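Local atomic coordinates of putative TIM-barrel metal-dependent hydrolase (Mycobacterium avium subsp. paratuberculosis S397, PDB entry 4DZI), a protein that probably catalyses metal-dependent hydrolysis as a member of the amidohydrolase superfamily, with two cadmium ions bound at the active-site end of its TIM barrel. Residues D11-Y16 against F119-F124; H15-L20 against P98-R103. All blocks are in the same frame, centred on the assembly; numbering follows the deposited sequence.

Interaction 1. Residues D11-Y16 against F119-F124; sequences DVDNHY and FMLPTF. With CD (cadmium ion), chain Q.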
ATOM      1  N   ASP C  11     -20.459   9.305 -19.995  1.00 12.24           N
ATOM      2  CA  ASP C  11     -19.135   8.664 -19.822  1.00 13.73           C
ATOM      3  C   ASP C  11     -18.315   9.522 -18.873  1.00 13.87           C
ATOM      4  O   ASP C  11     -17.960  10.666 -19.218  1.00 12.99           O
ATOM      5  CB  ASP C  11     -18.467   8.598 -21.205  1.00 11.81           C
ATOM      6  CG  ASP C  11     -17.260   7.676 -21.234  1.00 15.73           C
ATOM      7  OD1 ASP C  11     -16.620   7.533 -20.176  1.00 13.82           O
ATOM      8  OD2 ASP C  11     -16.942   7.113 -22.317  1.00 14.61           O
ATOM      9  N   VAL C  12     -17.999   9.018 -17.669  1.00 11.64           N
ATOM     10  CA  VAL C  12     -17.301   9.873 -16.698  1.00 10.81           C
ATOM     11  C   VAL C  12     -15.775   9.878 -16.874  1.00  9.08           C
ATOM     12  O   VAL C  12     -15.058  10.529 -16.112  1.00 11.60           O
ATOM     13  CB  VAL C  12     -17.664   9.530 -15.230  1.00 11.33           C
ATOM     14  CG1 VAL C  12     -19.209   9.533 -15.032  1.00 12.58           C
ATOM     15  CG2 VAL C  12     -17.066   8.193 -14.789  1.00 14.42           C
ATOM     16  N   ASP C  13     -15.280   9.181 -17.891  1.00 12.00           N
ATOM     17  CA  ASP C  13     -13.824   9.172 -18.092  1.00 10.89           C
ATOM     18  C   ASP C  13     -13.512   9.270 -19.566  1.00  9.91           C
ATOM     19  O   ASP C  13     -13.462   8.262 -20.281  1.00 13.01           O
ATOM     20  CB  ASP C  13     -13.185   7.887 -17.560  1.00  9.17           C
ATOM     21  CG  ASP C  13     -11.683   7.979 -17.493  1.00 12.06           C
ATOM     22  OD1 ASP C  13     -11.103   9.012 -17.941  1.00 11.92           O
ATOM     23  OD2 ASP C  13     -11.088   6.981 -17.024  1.00 13.53           O
ATOM     24  N   ASN C  14     -13.271  10.515 -19.992  1.00 10.64           N
ATOM     25  CA  ASN C  14     -12.772  10.744 -21.343  1.00 11.29           C
ATOM     26  C   ASN C  14     -11.598  11.699 -21.264  1.00 10.42           C
ATOM     27  O   ASN C  14     -11.429  12.417 -20.293  1.00 12.25           O
ATOM     28  CB  ASN C  14     -13.880  11.360 -22.226  1.00 13.94           C
ATOM     29  CG  ASN C  14     -14.571  10.356 -23.138  1.00 16.37           C
ATOM     30  OD1 ASN C  14     -14.891  10.687 -24.295  1.00 16.82           O
ATOM     31  ND2 ASN C  14     -14.899   9.175 -22.618  1.00 15.23           N
ATOM     32  N   HIS C  15     -10.738  11.663 -22.288  1.00 12.20           N
ATOM     33  CA  HIS C  15      -9.585  12.575 -22.347  1.00 10.43           C
ATOM     34  C   HIS C  15      -9.466  13.397 -23.616  1.00 12.35           C
ATOM     35  O   HIS C  15      -9.955  12.998 -24.665  1.00 12.44           O
ATOM     36  CB  HIS C  15      -8.280  11.770 -22.137  1.00 11.13           C
ATOM     37  CG  HIS C  15      -8.181  11.178 -20.764  1.00 11.86           C
ATOM     38  ND1 HIS C  15      -7.726  11.887 -19.722  1.00 13.29           N
ATOM     39  CD2 HIS C  15      -8.583   9.942 -20.259  1.00 13.74           C
ATOM     40  CE1 HIS C  15      -7.801  11.146 -18.599  1.00  8.32           C
ATOM     41  NE2 HIS C  15      -8.319   9.960 -18.914  1.00 11.27           N
ATOM     42  N   TYR C  16      -8.827  14.556 -23.481  1.00 13.98           N
ATOM     43  CA  TYR C  16      -8.222  15.268 -24.602  1.00 15.12           C
ATOM     44  C   TYR C  16      -6.706  15.059 -24.494  1.00 19.44           C
ATOM     45  O   TYR C  16      -6.191  14.578 -23.461  1.00 13.48           O
ATOM     46  CB  TYR C  16      -8.561  16.764 -24.542  1.00 14.18           C
ATOM     47  CG  TYR C  16      -8.418  17.323 -23.167  1.00 11.64           C
ATOM     48  CD1 TYR C  16      -7.153  17.601 -22.618  1.00 11.93           C
ATOM     49  CD2 TYR C  16      -9.542  17.558 -22.367  1.00 12.98           C
ATOM     50  CE1 TYR C  16      -7.031  18.089 -21.319  1.00 14.83           C
ATOM     51  CE2 TYR C  16      -9.425  18.037 -21.057  1.00 12.71           C
ATOM     52  CZ  TYR C  16      -8.167  18.313 -20.545  1.00 14.22           C
ATOM     53  OH  TYR C  16      -8.026  18.776 -19.265  1.00 16.45           O
ATOM     54  N   PHE C 119     -17.214  13.422 -19.432  1.00 12.79           N
ATOM     55  CA  PHE C 119     -16.336  14.201 -18.529  1.00 11.39           C
ATOM     56  C   PHE C 119     -14.990  14.236 -19.246  1.00 12.82           C
ATOM     57  O   PHE C 119     -14.470  13.195 -19.601  1.00 16.31           O
ATOM     58  CB  PHE C 119     -16.174  13.522 -17.169  1.00 16.36           C
ATOM     59  CG  PHE C 119     -17.434  13.468 -16.333  1.00 16.57           C
ATOM     60  CD1 PHE C 119     -18.688  13.791 -16.846  1.00 16.67           C
ATOM     61  CD2 PHE C 119     -17.343  13.046 -15.014  1.00 15.25           C
ATOM     62  CE1 PHE C 119     -19.822  13.714 -16.029  1.00 17.89           C
ATOM     63  CE2 PHE C 119     -18.457  12.967 -14.202  1.00 19.87           C
ATOM     64  CZ  PHE C 119     -19.702  13.314 -14.708  1.00 18.24           C
ATOM     65  N   MET C 120     -14.456  15.427 -19.497  1.00 12.02           N
ATOM     66  CA  MET C 120     -13.228  15.566 -20.301  1.00 14.71           C
ATOM     67  C   MET C 120     -12.090  15.927 -19.351  1.00 10.51           C
ATOM     68  O   MET C 120     -12.143  16.956 -18.653  1.00 12.64           O
ATOM     69  CB  MET C 120     -13.385  16.646 -21.386  1.00 14.99           C
ATOM     70  CG  MET C 120     -14.226  16.185 -22.578  1.00 18.83           C
ATOM     71  SD  MET C 120     -13.479  14.852 -23.571  1.00 22.48           S
ATOM     72  CE  MET C 120     -12.032  15.708 -24.145  1.00 25.28           C
ATOM     73  N   LEU C 121     -11.085  15.049 -19.293  1.00 11.39           N
ATOM     74  CA  LEU C 121     -10.101  15.062 -18.221  1.00 12.46           C
ATOM     75  C   LEU C 121      -8.713  15.141 -18.849  1.00 13.16           C
ATOM     76  O   LEU C 121      -8.531  14.721 -19.978  1.00 12.85           O
ATOM     77  CB  LEU C 121     -10.227  13.758 -17.387  1.00  9.70           C
ATOM     78  CG  LEU C 121     -11.666  13.463 -16.953  1.00 10.42           C
ATOM     79  CD1 LEU C 121     -11.731  12.167 -16.173  1.00 15.00           C
ATOM     80  CD2 LEU C 121     -12.208  14.573 -16.064  1.00 11.87           C
ATOM     81  N   PRO C 122      -7.727  15.671 -18.107  1.00 10.49           N
ATOM     82  CA  PRO C 122      -6.416  15.917 -18.667  1.00 12.17           C
ATOM     83  C   PRO C 122      -5.613  14.643 -18.888  1.00 13.36           C
ATOM     84  O   PRO C 122      -5.916  13.575 -18.322  1.00 12.05           O
ATOM     85  CB  PRO C 122      -5.697  16.764 -17.584  1.00 12.97           C
ATOM     86  CG  PRO C 122      -6.727  17.109 -16.566  1.00 12.32           C
ATOM     87  CD  PRO C 122      -7.761  15.997 -16.676  1.00 12.17           C
ATOM     88  N   THR C 123      -4.578  14.770 -19.718  1.00 11.22           N
ATOM     89  CA  THR C 123      -3.609  13.703 -19.907  1.00 13.62           C
ATOM     90  C   THR C 123      -2.270  14.190 -19.342  1.00 15.71           C
ATOM     91  O   THR C 123      -1.871  13.798 -18.236  1.00 13.29           O
ATOM     92  CB  THR C 123      -3.535  13.237 -21.386  1.00 12.22           C
ATOM     93  OG1 THR C 123      -4.843  12.759 -21.769  1.00 13.01           O
ATOM     94  CG2 THR C 123      -2.514  12.091 -21.523  1.00 14.41           C
ATOM     95  N   PHE C 124      -1.600  15.075 -20.069  1.00 12.98           N
ATOM     96  CA  PHE C 124      -0.394  15.731 -19.534  1.00 14.04           C
ATOM     97  C   PHE C 124      -0.627  16.409 -18.174  1.00 14.42           C
ATOM     98  O   PHE C 124       0.238  16.375 -17.315  1.00 14.31           O
ATOM     99  CB  PHE C 124       0.102  16.757 -20.568  1.00 16.33           C
ATOM    100  CG  PHE C 124       1.320  17.540 -20.143  1.00 15.92           C
ATOM    101  CD1 PHE C 124       2.591  16.983 -20.205  1.00 28.25           C
ATOM    102  CD2 PHE C 124       1.186  18.850 -19.699  1.00 12.38           C
ATOM    103  CE1 PHE C 124       3.707  17.709 -19.813  1.00 25.12           C
ATOM    104  CE2 PHE C 124       2.309  19.591 -19.328  1.00 15.72           C
ATOM    105  CZ  PHE C 124       3.569  19.018 -19.377  1.00 17.12           C
TER
HETATM  106 CD    CD Q 502      -9.000   8.393 -17.543  1.00 12.10          CD
HETATM  107  O   HOH W   1     -10.104  18.452 -17.662  1.00 14.05           O

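Interaction 2. Residues H15-L20 against P98-R103; sequences HYYEPL and PEYQNR. With CD (cadmium ion), chain Q.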
ATOM      1  N   HIS C  15     -10.738  11.663 -22.288  1.00 12.20           N
ATOM      2  CA  HIS C  15      -9.585  12.575 -22.347  1.00 10.43           C
ATOM      3  C   HIS C  15      -9.466  13.397 -23.616  1.00 12.35           C
ATOM      4  O   HIS C  15      -9.955  12.998 -24.665  1.00 12.44           O
ATOM      5  CB  HIS C  15      -8.280  11.770 -22.137  1.00 11.13           C
ATOM      6  CG  HIS C  15      -8.181  11.178 -20.764  1.00 11.86           C
ATOM      7  ND1 HIS C  15      -7.726  11.887 -19.722  1.00 13.29           N
ATOM      8  CD2 HIS C  15      -8.583   9.942 -20.259  1.00 13.74           C
ATOM      9  CE1 HIS C  15      -7.801  11.146 -18.599  1.00  8.32           C
ATOM     10  NE2 HIS C  15      -8.319   9.960 -18.914  1.00 11.27           N
ATOM     11  N   TYR C  16      -8.827  14.556 -23.481  1.00 13.98           N
ATOM     12  CA  TYR C  16      -8.222  15.268 -24.602  1.00 15.12           C
ATOM     13  C   TYR C  16      -6.706  15.059 -24.494  1.00 19.44           C
ATOM     14  O   TYR C  16      -6.191  14.578 -23.461  1.00 13.48           O
ATOM     15  CB  TYR C  16      -8.561  16.764 -24.542  1.00 14.18           C
ATOM     16  CG  TYR C  16      -8.418  17.323 -23.167  1.00 11.64           C
ATOM     17  CD1 TYR C  16      -7.153  17.601 -22.618  1.00 11.93           C
ATOM     18  CD2 TYR C  16      -9.542  17.558 -22.367  1.00 12.98           C
ATOM     19  CE1 TYR C  16      -7.031  18.089 -21.319  1.00 14.83           C
ATOM     20  CE2 TYR C  16      -9.425  18.037 -21.057  1.00 12.71           C
ATOM     21  CZ  TYR C  16      -8.167  18.313 -20.545  1.00 14.22           C
ATOM     22  OH  TYR C  16      -8.026  18.776 -19.265  1.00 16.45           O
ATOM     23  N   TYR C  17      -5.980  15.422 -25.556  1.00 11.93           N
ATOM     24  CA  TYR C  17      -4.527  15.471 -25.487  1.00 12.42           C
ATOM     25  C   TYR C  17      -4.188  16.957 -25.554  1.00 13.10           C
ATOM     26  O   TYR C  17      -4.573  17.674 -26.501  1.00 15.11           O
ATOM     27  CB  TYR C  17      -3.917  14.694 -26.643  1.00 14.65           C
ATOM     28  CG  TYR C  17      -4.079  13.189 -26.495  1.00 11.81           C
ATOM     29  CD1 TYR C  17      -3.634  12.542 -25.340  1.00 14.41           C
ATOM     30  CD2 TYR C  17      -4.717  12.413 -27.454  1.00 11.91           C
ATOM     31  CE1 TYR C  17      -3.742  11.168 -25.178  1.00 13.68           C
ATOM     32  CE2 TYR C  17      -4.863  11.048 -27.293  1.00 15.57           C
ATOM     33  CZ  TYR C  17      -4.382  10.420 -26.147  1.00 12.85           C
ATOM     34  OH  TYR C  17      -4.493   9.049 -26.016  1.00 15.17           O
ATOM     35  N   GLU C  18      -3.505  17.456 -24.545  1.00 13.15           N
ATOM     36  CA  GLU C  18      -3.215  18.899 -24.491  1.00 12.39           C
ATOM     37  C   GLU C  18      -2.297  19.341 -25.607  1.00 14.12           C
ATOM     38  O   GLU C  18      -1.348  18.661 -25.928  1.00 15.14           O
ATOM     39  CB  GLU C  18      -2.533  19.286 -23.184  1.00 14.94           C
ATOM     40  CG  GLU C  18      -3.355  19.078 -21.915  1.00 17.23           C
ATOM     41  CD  GLU C  18      -3.300  17.660 -21.344  1.00 12.62           C
ATOM     42  OE1 GLU C  18      -2.871  16.689 -22.000  1.00 14.47           O
ATOM     43  OE2 GLU C  18      -3.673  17.526 -20.166  1.00 13.55           O
ATOM     44  N   PRO C  19      -2.548  20.528 -26.147  1.00 15.73           N
ATOM     45  CA  PRO C  19      -1.536  21.134 -27.014  1.00 20.32           C
ATOM     46  C   PRO C  19      -0.322  21.577 -26.192  1.00 16.48           C
ATOM     47  O   PRO C  19      -0.395  21.702 -24.956  1.00 14.97           O
ATOM     48  CB  PRO C  19      -2.268  22.346 -27.593  1.00 23.32           C
ATOM     49  CG  PRO C  19      -3.234  22.728 -26.507  1.00 21.10           C
ATOM     50  CD  PRO C  19      -3.729  21.397 -25.971  1.00 15.84           C
ATOM     51  N   LEU C  20       0.799  21.806 -26.868  1.00 15.86           N
ATOM     52  CA  LEU C  20       2.027  22.146 -26.154  1.00 17.68           C
ATOM     53  C   LEU C  20       1.922  23.381 -25.263  1.00 15.67           C
ATOM     54  O   LEU C  20       2.701  23.518 -24.346  1.00 17.10           O
ATOM     55  CB  LEU C  20       3.180  22.347 -27.157  1.00 15.45           C
ATOM     56  CG  LEU C  20       3.662  21.075 -27.838  1.00 20.34           C
ATOM     57  CD1 LEU C  20       4.735  21.450 -28.854  1.00 26.45           C
ATOM     58  CD2 LEU C  20       4.233  20.052 -26.838  1.00 16.95           C
ATOM     59  N   PRO C  98      -8.670  14.863 -35.149  1.00 13.95           N
ATOM     60  CA  PRO C  98      -8.900  16.173 -34.605  1.00 18.88           C
ATOM     61  C   PRO C  98      -9.770  16.155 -33.354  1.00 15.79           C
ATOM     62  O   PRO C  98      -9.714  17.102 -32.588  1.00 15.00           O
ATOM     63  CB  PRO C  98      -9.645  16.916 -35.744  1.00 24.35           C
ATOM     64  CG  PRO C  98     -10.194  15.846 -36.605  1.00 22.57           C
ATOM     65  CD  PRO C  98      -9.169  14.742 -36.541  1.00 17.91           C
ATOM     66  N   GLU C  99     -10.564  15.100 -33.169  1.00 16.84           N
ATOM     67  CA  GLU C  99     -11.475  15.008 -32.015  1.00 14.24           C
ATOM     68  C   GLU C  99     -10.689  14.906 -30.696  1.00 14.95           C
ATOM     69  O   GLU C  99     -11.265  15.087 -29.600  1.00 15.38           O
ATOM     70  CB  GLU C  99     -12.435  13.820 -32.168  1.00 13.78           C
ATOM     71  CG  GLU C  99     -11.805  12.417 -32.122  1.00 15.95           C
ATOM     72  CD  GLU C  99     -11.253  11.917 -33.447  1.00 21.01           C
ATOM     73  OE1 GLU C  99     -11.059  12.706 -34.415  1.00 18.26           O
ATOM     74  OE2 GLU C  99     -11.018  10.701 -33.526  1.00 21.33           O
ATOM     75  N   TYR C 100      -9.380  14.660 -30.795  1.00 16.17           N
ATOM     76  CA  TYR C 100      -8.579  14.634 -29.534  1.00 14.56           C
ATOM     77  C   TYR C 100      -8.266  16.034 -28.992  1.00 18.81           C
ATOM     78  O   TYR C 100      -7.923  16.228 -27.822  1.00 13.73           O
ATOM     79  CB  TYR C 100      -7.253  13.877 -29.759  1.00 13.54           C
ATOM     80  CG  TYR C 100      -7.387  12.441 -30.141  1.00 13.31           C
ATOM     81  CD1 TYR C 100      -8.618  11.752 -30.057  1.00 13.73           C
ATOM     82  CD2 TYR C 100      -6.280  11.727 -30.553  1.00 14.16           C
ATOM     83  CE1 TYR C 100      -8.736  10.431 -30.444  1.00 12.64           C
ATOM     84  CE2 TYR C 100      -6.385  10.404 -30.899  1.00 14.97           C
ATOM     85  CZ  TYR C 100      -7.604   9.748 -30.843  1.00 16.27           C
ATOM     86  OH  TYR C 100      -7.681   8.427 -31.206  1.00 16.56           O
ATOM     87  N   GLN C 101      -8.314  17.039 -29.848  1.00 13.04           N
ATOM     88  CA  GLN C 101      -7.921  18.365 -29.456  1.00 13.66           C
ATOM     89  C   GLN C 101      -8.909  19.459 -29.857  1.00 13.61           C
ATOM     90  O   GLN C 101      -8.726  20.621 -29.486  1.00 18.79           O
ATOM     91  CB  GLN C 101      -6.535  18.711 -30.028  1.00 13.21           C
ATOM     92  CG  GLN C 101      -5.477  17.651 -29.714  1.00 15.17           C
ATOM     93  CD  GLN C 101      -4.087  18.160 -30.067  1.00 23.02           C
ATOM     94  OE1 GLN C 101      -3.830  18.469 -31.233  1.00 24.53           O
ATOM     95  NE2 GLN C 101      -3.192  18.251 -29.083  1.00 15.81           N
ATOM     96  N   ASN C 102      -9.952  19.082 -30.573  1.00 16.31           N
ATOM     97  CA  ASN C 102     -10.941  20.062 -31.081  1.00 17.52           C
ATOM     98  C   ASN C 102     -12.361  19.723 -30.643  1.00 12.32           C
ATOM     99  O   ASN C 102     -12.848  18.611 -30.924  1.00 14.73           O
ATOM    100  CB  ASN C 102     -10.910  20.043 -32.614  1.00 15.62           C
ATOM    101  CG  ASN C 102     -11.843  21.077 -33.243  1.00 32.36           C
ATOM    102  OD1 ASN C 102     -12.994  20.788 -33.580  1.00 25.54           O
ATOM    103  ND2 ASN C 102     -11.337  22.284 -33.420  1.00 27.89           N
ATOM    104  N   ARG C 103     -13.032  20.678 -29.995  1.00 13.95           N
ATOM    105  CA  ARG C 103     -14.304  20.398 -29.356  1.00 15.58           C
ATOM    106  C   ARG C 103     -15.374  20.044 -30.398  1.00 15.14           C
ATOM    107  O   ARG C 103     -16.091  19.059 -30.247  1.00 16.33           O
ATOM    108  CB  ARG C 103     -14.753  21.586 -28.501  1.00 12.28           C
ATOM    109  CG  ARG C 103     -15.900  21.253 -27.537  1.00 13.47           C
ATOM    110  CD  ARG C 103     -16.479  22.516 -26.933  1.00 17.04           C
ATOM    111  NE  ARG C 103     -17.403  22.201 -25.836  1.00 20.57           N
ATOM    112  CZ  ARG C 103     -18.686  21.873 -26.015  1.00 18.21           C
ATOM    113  NH1 ARG C 103     -19.187  21.831 -27.245  1.00 17.78           N
ATOM    114  NH2 ARG C 103     -19.450  21.577 -24.968  1.00 16.06           N
TER
HETATM  115 CD    CD Q 502      -9.000   8.393 -17.543  1.00 12.10          CD

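Interaction 1. Residues D11-Y16 against F119-F124
Asn14 and His15 pair in parallel with Met120 and Leu121, and the backbone bonds set this register. Phe119 N donates to Asp11 O at 2.9 Å, Asn14 N reaches Phe119 O, and Leu121 N reaches Asn14 O at 2.8 Å. Strands 13-15 and 119-121 diverge by 50°, and residue 12 marks a corner of the chain. At that corner Asp11 OD1 accepts from Asp13 N in an Asx turn, while Asp11 OD2 bonds to Ser355. Farther along, Thr123 OG1 donates to Tyr16 O, and a water links Tyr16 OH to Met120 O.

Metal bonds come next. Asp13 and His15 stand at the end of the first barrel strand, where many amidohydrolases carry a His-x-His motif. Asp13 grips cadmium with both oxygens, OD1 at 2.2 Å and the longer OD2, and His15 adds NE2; His230, Glu293 and Asp356 complete the site. The far nitrogen of the imidazole, His15 ND1, lies 2.8 Å from Pro122 O, near the ring plane, and also close to Leu121 O; both bonds are weak, their angles at hydrogen only 121° and 129°.

Ring and apolar contacts flank this polar centre. Val12 CA makes a CH-pi contact over the Phe119 face, offset toward the rim, and Val12 CB and CG1 lie over the same face. Met120, bent at both chi2 and chi3, curls its CE to the edge of the Tyr16 ring, 3.6 Å from Tyr16 CD2. Leu121 O stands over the centre of that ring.

Since ND1 is the donor to two carbonyls, NE2 is left to coordinate cadmium; the two weak bonds, together with the metal bond, are consistent with a second shell that helps to orient the imidazole and may make NE2 a stronger ligand.

Interaction 2. Residues H15-L20 against P98-R103
Tyr100 and Tyr17 bury nearly equal areas here, and their rings form an offset edge-to-face pair. The CD2-CE2 edge of Tyr17 is directed at the face of Tyr100, with centroids 5.3 Å apart and planes inclined at 77°. At the closest approach Tyr17 CD2 comes within 3.5 Å of Tyr100 CD2. The same Tyr17 atom also touches Tyr100 CB. Both side chains run side by side in the same general direction, each with its CG anti to the carbonyl carbon. Ile65 of strand 65-66 touches both tyrosines, and Pro68 and Pro358 also pack on Tyr100.

At the base of the two side chains the backbones are joined directly: Tyr17 N donates to Tyr100 O at 3.1 Å. The bond is fairly straight at hydrogen, 162°, although the donor is tilted from the carbonyl plane. Tyr100 O also lies 3.4 Å from Tyr16 CA, a close contact beside the hydrogen bond.

Tyr100 closes the short 3-10 segment 98-100, and Asn102 follows as the N-cap of helix 103-113. The loop leaving the first strand of the amidohydrolase barrel meets the turn that leads into this helix. The Tyr17 side chain lies about 8 Å from a bound cadmium ion, two residues along the chain from the metal ligand His15.

Gln101, third in buried area, reaches back from this turn with its chain extended beyond CG. Its NE2 donates to Tyr17 O at 3.0 Å, the acceptor lying near the amide plane of Gln101 while the donor stands above the carbonyl plane of Tyr17. Tyr17 is consequently held through both its backbone N and O, and Gln101 CG lies 3.3 Å from that same Tyr17 O.

From the N terminus, strand 9-15 runs into the loop 15-20, and both contacts start from this run, sharing His15 and Tyr16. Interaction 2 closes the shorter loop, bringing residues 98-103 back to 15-20 after an excursion through strands 36-40, 45-49 and 65-66. The chain then follows helix 103-113 into strand 115-121, where interaction 1 closes the longer loop by seating 119-124 beside 11-16. Apart from the shared residues, interaction 2 nests inside interaction 1. Glu18 joins them: its carboxylate probably accepts from Thr123 N and Phe124 N. Together they tie two adjacent barrel strands to the turn preceding helix 103-113.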